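Local coordinates for protein peptidyl-prolyl cis-trans isomerase (PDB 5EX2) that probably catalyses the cis-trans isomerisation of peptide bonds before proline, as a periplasmic folding helper of the cyclophilin family, and binds a magnesium ion, at residues A[113-121]-A[129-137]; A[10-20]-A[229-239]. All coordinates share one frame; numbering follows the deposited sequence.

Interaction 1. Residues A[113-121]-A[129-137]; sequences EDQTKSQYT and IETRQDELA. With MG (magnesium ion), chain C.
Y120 and T131 form a hydrogen-bonded antiparallel pair in the beta hairpin of strands 119-124 and 127-132; the axes of 119-121 and 129-132 approach to 4.7 Å at 159°. T131 N gives a bond to Y120 O (2.9 Å), and Y120 N returns one to T131 O. On the face of Y120 and T131, methyl CG2 of T131 lies over the tyrosine ring, 3.5 Å from its centroid, a CH-pi contact; Q115 NE2 covers the opposite face. CG of Y120 sits between its backbone N and carbonyl carbon (chi1 70°), which lays the ring alongside T131 and carries OH to D134. There it donates to the syn lone pair of OD2, while OD1 of D134 forms a salt bridge with R100. The other face carries a polar chain: R132 NH1 meets Q119 OE1 at 2.7 Å, in the guanidinium plane, and Q119 NE2 reaches E130 OE2 from above the carboxylate plane. E130 OE1 pairs in turn with R179. Q133, bent at chi2 (-68°), uses both ends of its amide. NE2 donates to K117 O at 2.8 Å, which fixes the flip of the amide and turns OE1 to the magnesium ion. Q115, E135 and three waters complete the site; OE1 of Q115 and OE1 of Q133, 3.0 Å apart, each bind the ion at 2.4 Å.

Interaction 2. Residues A[10-20]-A[229-239]; sequences VQADPENWRSV and EAWVMRNDGPM
V10 pushes its CG1 methyl onto one face of the W231 indole, 3.5 Å from the centroid of the five-membered ring, and Q11 lays CG against the CZ2 end. The opposite face carries a water over its centre, with S19 OG toward the rim. W17 is sandwiched likewise: CG2 of V10 sits over its centre and CB of M233 over the other face, while M233 CE packs at CZ2, 3.6 Å away. M233 SD, above that face at a distance, makes one Met-aromatic contact and M239 SD, oblique to the ring, another. The side chains of M239 and N16 cross at about a right angle. N16 OD1 accepts M239 N at 3.0 Å, from above the amide plane, and ND2 grips D13 OD2. R234, extended from CG to NE, spreads its guanidinium over R18 CB (3.6 Å from CZ), and NE bonds P14 O nearly in line with the carbonyl. Replacing R234 with alanine would probably leave P14 O without this donor and uncover the flank of R18. V20 CG2 packs against V232 CG2. The antiparallel strand pair edges a three-stranded sheet distinct from the eight-stranded cyclophilin barrel, tied to its strand 33-39 by the R18-E38 salt bridge.

How the interactions relate
The two contacts lie in different sheets, their centres 26 Å apart and their nearest atoms about 8 Å apart, without touching. Along the chain, residues 10-20 come first, then both halves of interaction 1, eight residues apart at their nearest ends, and finally 229-239. Interaction 1 is thus a local hairpin in the five-stranded sheet, carrying the magnesium site at the surface, whereas interaction 2 joins the N-terminal region to the C-terminal part of the chain in the three-stranded sheet. Neither uses a strand of the eight-stranded barrel. N235 is one link between them: it bonds to G126 between the hairpin strands and touches T108 of the edge strand 108-109, joining the three-stranded sheet to the metal-bearing one.

Interaction 1. Residues A[113-121]-A[129-137]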
loop_
_atom_site.group_PDB
_atom_site.type_symbol
_atom_site.label_atom_id
_atom_site.label_comp_id
_atom_site.label_asym_id
_atom_site.label_seq_id
_atom_site.Cartn_x
_atom_site.Cartn_y
_atom_site.Cartn_z
ATOM N N GLU A 113 18.169 -19.174 1.997
ATOM C CA GLU A 113 18.481 -20.257 2.927
ATOM C C GLU A 113 17.216 -21.012 3.318
ATOM O O GLU A 113 16.116 -20.467 3.268
ATOM C CB GLU A 113 19.185 -19.723 4.176
ATOM C CG GLU A 113 18.269 -19.017 5.153
ATOM C CD GLU A 113 19.028 -18.225 6.204
ATOM O OE1 GLU A 113 18.385 -17.435 6.930
ATOM O OE2 GLU A 113 20.262 -18.398 6.314
ATOM N N ASP A 114 17.387 -22.272 3.708
ATOM C CA ASP A 114 16.271 -23.111 4.139
ATOM C C ASP A 114 15.484 -22.436 5.251
ATOM O O ASP A 114 16.055 -22.006 6.254
ATOM C CB ASP A 114 16.754 -24.472 4.649
ATOM C CG ASP A 114 17.476 -25.291 3.594
ATOM O OD1 ASP A 114 17.334 -25.000 2.387
ATOM O OD2 ASP A 114 18.199 -26.237 3.982
ATOM N N GLN A 115 14.169 -22.371 5.077
ATOM C CA GLN A 115 13.283 -21.784 6.078
ATOM C C GLN A 115 13.153 -22.698 7.290
ATOM O O GLN A 115 13.154 -23.920 7.140
ATOM C CB GLN A 115 11.909 -21.540 5.476
ATOM C CG GLN A 115 11.925 -20.465 4.413
ATOM C CD GLN A 115 10.671 -20.433 3.575
ATOM O OE1 GLN A 115 9.860 -21.357 3.593
ATOM N NE2 GLN A 115 10.501 -19.348 2.834
ATOM N N THR A 116 13.035 -22.102 8.478
ATOM C CA THR A 116 12.852 -22.866 9.717
ATOM C C THR A 116 11.806 -22.255 10.650
ATOM O O THR A 116 11.669 -22.705 11.771
ATOM C CB THR A 116 14.162 -22.998 10.525
ATOM O OG1 THR A 116 14.650 -21.697 10.869
ATOM C CG2 THR A 116 15.217 -23.753 9.737
ATOM N N LYS A 117 11.090 -21.225 10.223
ATOM C CA LYS A 117 10.118 -20.566 11.108
ATOM C C LYS A 117 8.680 -20.847 10.692
ATOM O O LYS A 117 8.422 -21.401 9.615
ATOM C CB LYS A 117 10.370 -19.055 11.173
ATOM C CG LYS A 117 11.680 -18.676 11.875
ATOM C CD LYS A 117 11.800 -17.163 12.066
ATOM C CE LYS A 117 13.152 -16.766 12.652
ATOM N NZ LYS A 117 13.313 -17.204 14.075
ATOM N N SER A 118 7.739 -20.464 11.552
ATOM C CA SER A 118 6.329 -20.700 11.287
ATOM C C SER A 118 5.820 -19.755 10.229
ATOM O O SER A 118 4.794 -20.002 9.599
ATOM C CB SER A 118 5.499 -20.535 12.553
ATOM O OG SER A 118 5.811 -21.563 13.478
ATOM N N GLN A 119 6.528 -18.646 10.059
ATOM C CA GLN A 119 6.149 -17.633 9.086
ATOM C C GLN A 119 7.377 -17.133 8.366
ATOM O O GLN A 119 8.483 -17.281 8.848
ATOM C CB GLN A 119 5.425 -16.471 9.780
ATOM C CG GLN A 119 4.076 -16.877 10.323
ATOM C CD GLN A 119 3.429 -15.891 11.267
ATOM O OE1 GLN A 119 2.429 -16.224 11.884
ATOM N NE2 GLN A 119 3.964 -14.670 11.364
ATOM N N TYR A 120 7.180 -16.527 7.202
ATOM C CA TYR A 120 8.266 -15.824 6.549
ATOM C C TYR A 120 7.656 -14.660 5.809
ATOM O O TYR A 120 6.436 -14.589 5.656
ATOM C CB TYR A 120 9.063 -16.747 5.608
ATOM C CG TYR A 120 8.332 -17.184 4.369
ATOM C CD1 TYR A 120 7.513 -18.309 4.369
ATOM C CD2 TYR A 120 8.484 -16.486 3.177
ATOM C CE1 TYR A 120 6.850 -18.703 3.210
ATOM C CE2 TYR A 120 7.823 -16.862 2.023
ATOM C CZ TYR A 120 7.002 -17.963 2.037
ATOM O OH TYR A 120 6.354 -18.341 0.877
ATOM N N THR A 121 8.532 -13.772 5.357
ATOM C CA THR A 121 8.120 -12.624 4.591
ATOM C C THR A 121 8.794 -12.628 3.230
ATOM O O THR A 121 9.837 -13.250 2.999
ATOM C CB THR A 121 8.465 -11.303 5.284
ATOM O OG1 THR A 121 9.885 -11.141 5.332
ATOM C CG2 THR A 121 7.876 -11.216 6.697
ATOM N N ILE A 129 4.722 -9.043 1.964
ATOM C CA ILE A 129 3.792 -10.094 2.323
ATOM C C ILE A 129 4.412 -10.916 3.438
ATOM O O ILE A 129 5.611 -11.171 3.412
ATOM C CB ILE A 129 3.465 -11.018 1.131
ATOM C CG1 ILE A 129 2.942 -10.222 -0.068
ATOM C CG2 ILE A 129 2.482 -12.114 1.547
ATOM C CD1 ILE A 129 1.565 -9.644 0.127
ATOM N N GLU A 130 3.609 -11.267 4.438
ATOM C CA GLU A 130 3.994 -12.246 5.448
ATOM C C GLU A 130 3.020 -13.404 5.347
ATOM O O GLU A 130 1.852 -13.235 5.018
ATOM C CB GLU A 130 3.992 -11.640 6.860
ATOM C CG GLU A 130 4.477 -12.599 7.912
ATOM C CD GLU A 130 4.723 -11.949 9.248
ATOM O OE1 GLU A 130 4.192 -10.846 9.506
ATOM O OE2 GLU A 130 5.455 -12.552 10.039
ATOM N N THR A 131 3.506 -14.607 5.616
ATOM C CA THR A 131 2.700 -15.771 5.345
ATOM C C THR A 131 2.991 -16.907 6.281
ATOM O O THR A 131 4.101 -17.047 6.760
ATOM C CB THR A 131 2.931 -16.242 3.903
ATOM O OG1 THR A 131 2.001 -17.264 3.548
ATOM C CG2 THR A 131 4.366 -16.711 3.660
ATOM N N ARG A 132 1.955 -17.702 6.530
ATOM C CA ARG A 132 2.137 -19.038 7.069
ATOM C C ARG A 132 2.819 -19.884 5.994
ATOM O O ARG A 132 2.864 -19.516 4.820
ATOM C CB ARG A 132 0.794 -19.623 7.509
ATOM C CG ARG A 132 0.042 -18.740 8.490
ATOM C CD ARG A 132 0.789 -18.561 9.794
ATOM N NE ARG A 132 0.792 -19.788 10.578
ATOM C CZ ARG A 132 1.355 -19.909 11.777
ATOM N NH1 ARG A 132 1.948 -18.866 12.353
ATOM N NH2 ARG A 132 1.298 -21.065 12.412
ATOM N N GLN A 133 3.395 -21.005 6.396
ATOM C CA GLN A 133 4.226 -21.762 5.480
ATOM C C GLN A 133 3.440 -22.381 4.334
ATOM O O GLN A 133 2.364 -22.939 4.524
ATOM C CB GLN A 133 4.972 -22.849 6.257
ATOM C CG GLN A 133 6.113 -22.279 7.051
ATOM C CD GLN A 133 7.239 -21.750 6.193
ATOM O OE1 GLN A 133 7.278 -21.974 4.971
ATOM N NE2 GLN A 133 8.176 -21.068 6.821
ATOM N N ASP A 134 4.021 -22.322 3.138
ATOM C CA ASP A 134 3.367 -22.804 1.928
ATOM C C ASP A 134 3.031 -24.284 1.996
ATOM O O ASP A 134 2.064 -24.731 1.385
ATOM C CB ASP A 134 4.264 -22.525 0.721
ATOM C CG ASP A 134 4.688 -21.079 0.659
ATOM O OD1 ASP A 134 3.963 -20.264 0.070
ATOM O OD2 ASP A 134 5.753 -20.755 1.222
ATOM N N GLU A 135 3.809 -25.043 2.757
ATOM C CA GLU A 135 3.585 -26.476 2.885
ATOM C C GLU A 135 2.206 -26.792 3.472
ATOM O O GLU A 135 1.679 -27.885 3.293
ATOM C CB GLU A 135 4.691 -27.123 3.751
ATOM C CG GLU A 135 6.096 -27.129 3.102
ATOM C CD GLU A 135 6.840 -25.795 3.179
ATOM O OE1 GLU A 135 6.413 -24.894 3.923
ATOM O OE2 GLU A 135 7.875 -25.635 2.484
ATOM N N LEU A 136 1.602 -25.849 4.177
ATOM C CA LEU A 136 0.278 -26.102 4.736
ATOM C C LEU A 136 -0.766 -26.271 3.643
ATOM O O LEU A 136 -1.799 -26.900 3.853
ATOM C CB LEU A 136 -0.134 -24.972 5.679
ATOM C CG LEU A 136 0.816 -24.712 6.849
ATOM C CD1 LEU A 136 0.247 -23.623 7.728
ATOM C CD2 LEU A 136 1.105 -25.957 7.652
ATOM N N ALA A 137 -0.500 -25.726 2.463
ATOM C CA ALA A 137 -1.478 -25.812 1.388
ATOM C C ALA A 137 -1.684 -27.218 0.848
ATOM O O ALA A 137 -2.652 -27.480 0.130
ATOM C CB ALA A 137 -1.079 -24.893 0.246
HETATM MG MG MG C . 8.496 -23.321 3.441
HETATM O O HOH W 1 3.083 -21.928 9.109
HETATM O O HOH W 2 9.375 -24.287 5.371
HETATM O O HOH W 3 10.370 -24.066 2.345
HETATM O O HOH W 4 7.563 -22.193 1.465
#

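Interaction 2. Residues A[10-20]-A[229-239]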
loop_
_atom_site.group_PDB
_atom_site.type_symbol
_atom_site.label_atom_id
_atom_site.label_comp_id
_atom_site.label_asym_id
_atom_site.label_seq_id
_atom_site.Cartn_x
_atom_site.Cartn_y
_atom_site.Cartn_z
ATOM N N VAL A 10 12.961 1.933 -18.072
ATOM C CA VAL A 10 11.888 1.156 -17.484
ATOM C C VAL A 10 10.967 0.588 -18.571
ATOM O O VAL A 10 10.614 -0.586 -18.529
ATOM C CB VAL A 10 11.106 2.027 -16.502
ATOM C CG1 VAL A 10 9.781 1.398 -16.137
ATOM C CG2 VAL A 10 11.962 2.306 -15.270
ATOM N N GLN A 11 10.596 1.399 -19.556
ATOM C CA GLN A 11 9.721 0.924 -20.630
ATOM C C GLN A 11 10.353 -0.136 -21.517
ATOM O O GLN A 11 9.659 -0.997 -22.062
ATOM C CB GLN A 11 9.284 2.095 -21.501
ATOM C CG GLN A 11 8.309 2.990 -20.804
ATOM C CD GLN A 11 7.807 4.111 -21.689
ATOM O OE1 GLN A 11 8.515 4.580 -22.580
ATOM N NE2 GLN A 11 6.576 4.547 -21.450
ATOM N N ALA A 12 11.666 -0.078 -21.668
ATOM C CA ALA A 12 12.363 -1.021 -22.518
ATOM C C ALA A 12 12.555 -2.374 -21.852
ATOM O O ALA A 12 13.029 -3.303 -22.491
ATOM C CB ALA A 12 13.709 -0.458 -22.920
ATOM N N ASP A 13 12.191 -2.486 -20.577
ATOM C CA ASP A 13 12.613 -3.626 -19.763
ATOM C C ASP A 13 11.496 -4.241 -18.932
ATOM O O ASP A 13 11.508 -4.184 -17.707
ATOM C CB ASP A 13 13.765 -3.189 -18.863
ATOM C CG ASP A 13 14.480 -4.355 -18.205
ATOM O OD1 ASP A 13 14.225 -5.525 -18.567
ATOM O OD2 ASP A 13 15.348 -4.098 -17.350
ATOM N N PRO A 14 10.521 -4.854 -19.602
ATOM C CA PRO A 14 9.389 -5.459 -18.901
ATOM C C PRO A 14 9.797 -6.643 -18.029
ATOM O O PRO A 14 9.038 -7.030 -17.157
ATOM C CB PRO A 14 8.468 -5.900 -20.042
ATOM C CG PRO A 14 9.347 -5.997 -21.241
ATOM C CD PRO A 14 10.394 -4.959 -21.066
ATOM N N GLU A 15 10.984 -7.196 -18.251
ATOM C CA GLU A 15 11.482 -8.268 -17.406
ATOM C C GLU A 15 11.725 -7.776 -15.981
ATOM O O GLU A 15 11.643 -8.551 -15.022
ATOM C CB GLU A 15 12.777 -8.848 -17.985
ATOM C CG GLU A 15 12.620 -9.539 -19.343
ATOM C CD GLU A 15 12.525 -8.574 -20.540
ATOM O OE1 GLU A 15 12.799 -7.355 -20.395
ATOM O OE2 GLU A 15 12.178 -9.049 -21.645
ATOM N N ASN A 16 11.993 -6.475 -15.838
ATOM C CA ASN A 16 12.325 -5.921 -14.537
ATOM C C ASN A 16 11.309 -4.932 -14.016
ATOM O O ASN A 16 11.388 -4.547 -12.859
ATOM C CB ASN A 16 13.690 -5.277 -14.583
ATOM C CG ASN A 16 14.789 -6.304 -14.552
ATOM O OD1 ASN A 16 14.908 -7.059 -13.600
ATOM N ND2 ASN A 16 15.587 -6.350 -15.601
ATOM N N TRP A 17 10.362 -4.522 -14.848
ATOM C CA TRP A 17 9.403 -3.488 -14.467
ATOM C C TRP A 17 7.979 -3.861 -14.847
ATOM O O TRP A 17 7.679 -4.238 -15.984
ATOM C CB TRP A 17 9.777 -2.153 -15.103
ATOM C CG TRP A 17 11.080 -1.656 -14.619
ATOM C CD1 TRP A 17 12.292 -1.826 -15.218
ATOM C CD2 TRP A 17 11.325 -0.940 -13.404
ATOM N NE1 TRP A 17 13.274 -1.241 -14.462
ATOM C CE2 TRP A 17 12.706 -0.696 -13.336
ATOM C CE3 TRP A 17 10.505 -0.479 -12.365
ATOM C CZ2 TRP A 17 13.290 -0.003 -12.281
ATOM C CZ3 TRP A 17 11.093 0.207 -11.319
ATOM C CH2 TRP A 17 12.465 0.448 -11.291
ATOM N N ARG A 18 7.104 -3.721 -13.863
ATOM C CA ARG A 18 5.682 -4.004 -13.997
ATOM C C ARG A 18 4.918 -2.695 -14.099
ATOM O O ARG A 18 5.045 -1.830 -13.236
ATOM C CB ARG A 18 5.195 -4.814 -12.785
ATOM C CG ARG A 18 3.694 -5.068 -12.755
ATOM C CD ARG A 18 3.263 -5.852 -11.506
ATOM N NE ARG A 18 3.547 -5.145 -10.260
ATOM C CZ ARG A 18 2.789 -4.167 -9.774
ATOM N NH1 ARG A 18 1.703 -3.775 -10.425
ATOM N NH2 ARG A 18 3.128 -3.578 -8.639
ATOM N N SER A 19 4.113 -2.565 -15.142
ATOM C CA SER A 19 3.301 -1.376 -15.333
ATOM C C SER A 19 2.093 -1.441 -14.405
ATOM O O SER A 19 1.370 -2.434 -14.393
ATOM C CB SER A 19 2.874 -1.287 -16.794
ATOM O OG SER A 19 2.006 -0.189 -16.991
ATOM N N VAL A 20 1.860 -0.370 -13.649
ATOM C CA VAL A 20 0.731 -0.312 -12.728
ATOM C C VAL A 20 -0.539 0.002 -13.501
ATOM O O VAL A 20 -0.589 0.943 -14.288
ATOM C CB VAL A 20 0.975 0.731 -11.616
ATOM C CG1 VAL A 20 -0.260 0.930 -10.744
ATOM C CG2 VAL A 20 2.167 0.321 -10.747
ATOM N N GLU A 229 2.141 7.666 -15.279
ATOM C CA GLU A 229 2.443 6.274 -15.582
ATOM C C GLU A 229 3.405 5.765 -14.522
ATOM O O GLU A 229 4.475 6.336 -14.318
ATOM C CB GLU A 229 3.025 6.136 -16.994
ATOM C CG GLU A 229 2.045 6.578 -18.098
ATOM C CD GLU A 229 2.632 6.624 -19.512
ATOM O OE1 GLU A 229 3.672 5.992 -19.786
ATOM O OE2 GLU A 229 2.015 7.297 -20.360
ATOM N N ALA A 230 3.009 4.689 -13.845
ATOM C CA ALA A 230 3.804 4.134 -12.755
ATOM C C ALA A 230 4.295 2.733 -13.075
ATOM O O ALA A 230 3.613 1.953 -13.744
ATOM C CB ALA A 230 2.994 4.129 -11.463
ATOM N N TRP A 231 5.491 2.444 -12.598
ATOM C CA TRP A 231 6.070 1.117 -12.732
ATOM C C TRP A 231 6.639 0.720 -11.394
ATOM O O TRP A 231 7.112 1.565 -10.632
ATOM C CB TRP A 231 7.172 1.071 -13.803
ATOM C CG TRP A 231 6.711 0.972 -15.237
ATOM C CD1 TRP A 231 6.568 -0.174 -15.994
ATOM C CD2 TRP A 231 6.397 2.058 -16.104
ATOM N NE1 TRP A 231 6.169 0.149 -17.269
ATOM C CE2 TRP A 231 6.050 1.513 -17.360
ATOM C CE3 TRP A 231 6.358 3.439 -15.935
ATOM C CZ2 TRP A 231 5.676 2.305 -18.438
ATOM C CZ3 TRP A 231 5.989 4.224 -17.001
ATOM C CH2 TRP A 231 5.646 3.658 -18.242
ATOM N N VAL A 232 6.593 -0.576 -11.127
ATOM C CA VAL A 232 7.127 -1.165 -9.903
ATOM C C VAL A 232 8.078 -2.254 -10.326
ATOM O O VAL A 232 7.759 -3.057 -11.199
ATOM C CB VAL A 232 6.009 -1.726 -9.005
ATOM C CG1 VAL A 232 6.579 -2.419 -7.778
ATOM C CG2 VAL A 232 5.060 -0.631 -8.615
ATOM N N MET A 233 9.259 -2.264 -9.739
ATOM C CA MET A 233 10.242 -3.290 -10.061
ATOM C C MET A 233 9.662 -4.678 -9.775
ATOM O O MET A 233 8.937 -4.892 -8.816
ATOM C CB MET A 233 11.531 -3.057 -9.271
ATOM C CG MET A 233 12.660 -4.071 -9.576
ATOM S SD MET A 233 14.202 -3.633 -8.803
ATOM C CE MET A 233 14.741 -2.254 -9.811
ATOM N N ARG A 234 9.955 -5.615 -10.668
ATOM C CA ARG A 234 9.511 -6.992 -10.534
ATOM C C ARG A 234 10.399 -7.725 -9.534
ATOM O O ARG A 234 11.613 -7.790 -9.703
ATOM C CB ARG A 234 9.535 -7.702 -11.892
ATOM C CG ARG A 234 8.420 -7.246 -12.815
ATOM C CD ARG A 234 8.289 -8.080 -14.082
ATOM N NE ARG A 234 7.221 -7.573 -14.949
ATOM C CZ ARG A 234 5.915 -7.779 -14.763
ATOM N NH1 ARG A 234 5.473 -8.482 -13.726
ATOM N NH2 ARG A 234 5.038 -7.272 -15.618
ATOM N N ASN A 235 9.790 -8.233 -8.468
ATOM C CA ASN A 235 10.555 -8.841 -7.405
ATOM C C ASN A 235 11.230 -10.107 -7.877
ATOM O O ASN A 235 12.263 -10.461 -7.340
ATOM C CB ASN A 235 9.654 -9.128 -6.207
ATOM C CG ASN A 235 8.973 -7.863 -5.669
ATOM O OD1 ASN A 235 7.755 -7.743 -5.730
ATOM N ND2 ASN A 235 9.750 -6.951 -5.108
ATOM N N ASP A 236 10.667 -10.746 -8.904
ATOM C CA ASP A 236 11.192 -12.010 -9.406
ATOM C C ASP A 236 12.182 -11.805 -10.556
ATOM O O ASP A 236 12.579 -12.773 -11.226
ATOM C CB ASP A 236 10.047 -12.939 -9.845
ATOM C CG ASP A 236 9.155 -12.343 -10.934
ATOM O OD1 ASP A 236 9.221 -11.132 -11.224
ATOM O OD2 ASP A 236 8.358 -13.115 -11.510
ATOM N N GLY A 237 12.580 -10.560 -10.783
ATOM C CA GLY A 237 13.536 -10.255 -11.830
ATOM C C GLY A 237 14.928 -10.024 -11.276
ATOM O O GLY A 237 15.140 -9.941 -10.062
ATOM N N PRO A 238 15.910 -9.905 -12.174
ATOM C CA PRO A 238 17.303 -9.837 -11.729
ATOM C C PRO A 238 17.702 -8.511 -11.115
ATOM O O PRO A 238 18.573 -8.467 -10.267
ATOM C CB PRO A 238 18.096 -10.084 -13.013
ATOM C CG PRO A 238 17.193 -9.714 -14.103
ATOM C CD PRO A 238 15.803 -10.064 -13.632
ATOM N N MET A 239 17.081 -7.416 -11.520
ATOM C CA MET A 239 17.416 -6.154 -10.874
ATOM C C MET A 239 17.035 -6.194 -9.398
ATOM O O MET A 239 17.735 -5.651 -8.551
ATOM C CB MET A 239 16.734 -4.987 -11.570
ATOM C CG MET A 239 17.356 -4.695 -12.900
ATOM S SD MET A 239 16.604 -3.348 -13.819
ATOM C CE MET A 239 17.121 -1.948 -12.831
HETATM O O HOH W 5 10.567 -10.895 -13.852
HETATM O O HOH W 6 13.880 -7.053 -11.064
HETATM O O HOH W 7 6.258 -6.160 -17.509
HETATM O O HOH W 8 6.131 -5.690 -9.192
HETATM O O HOH W 9 2.746 2.361 -16.495
HETATM O O HOH W 10 0.702 3.209 -14.871
#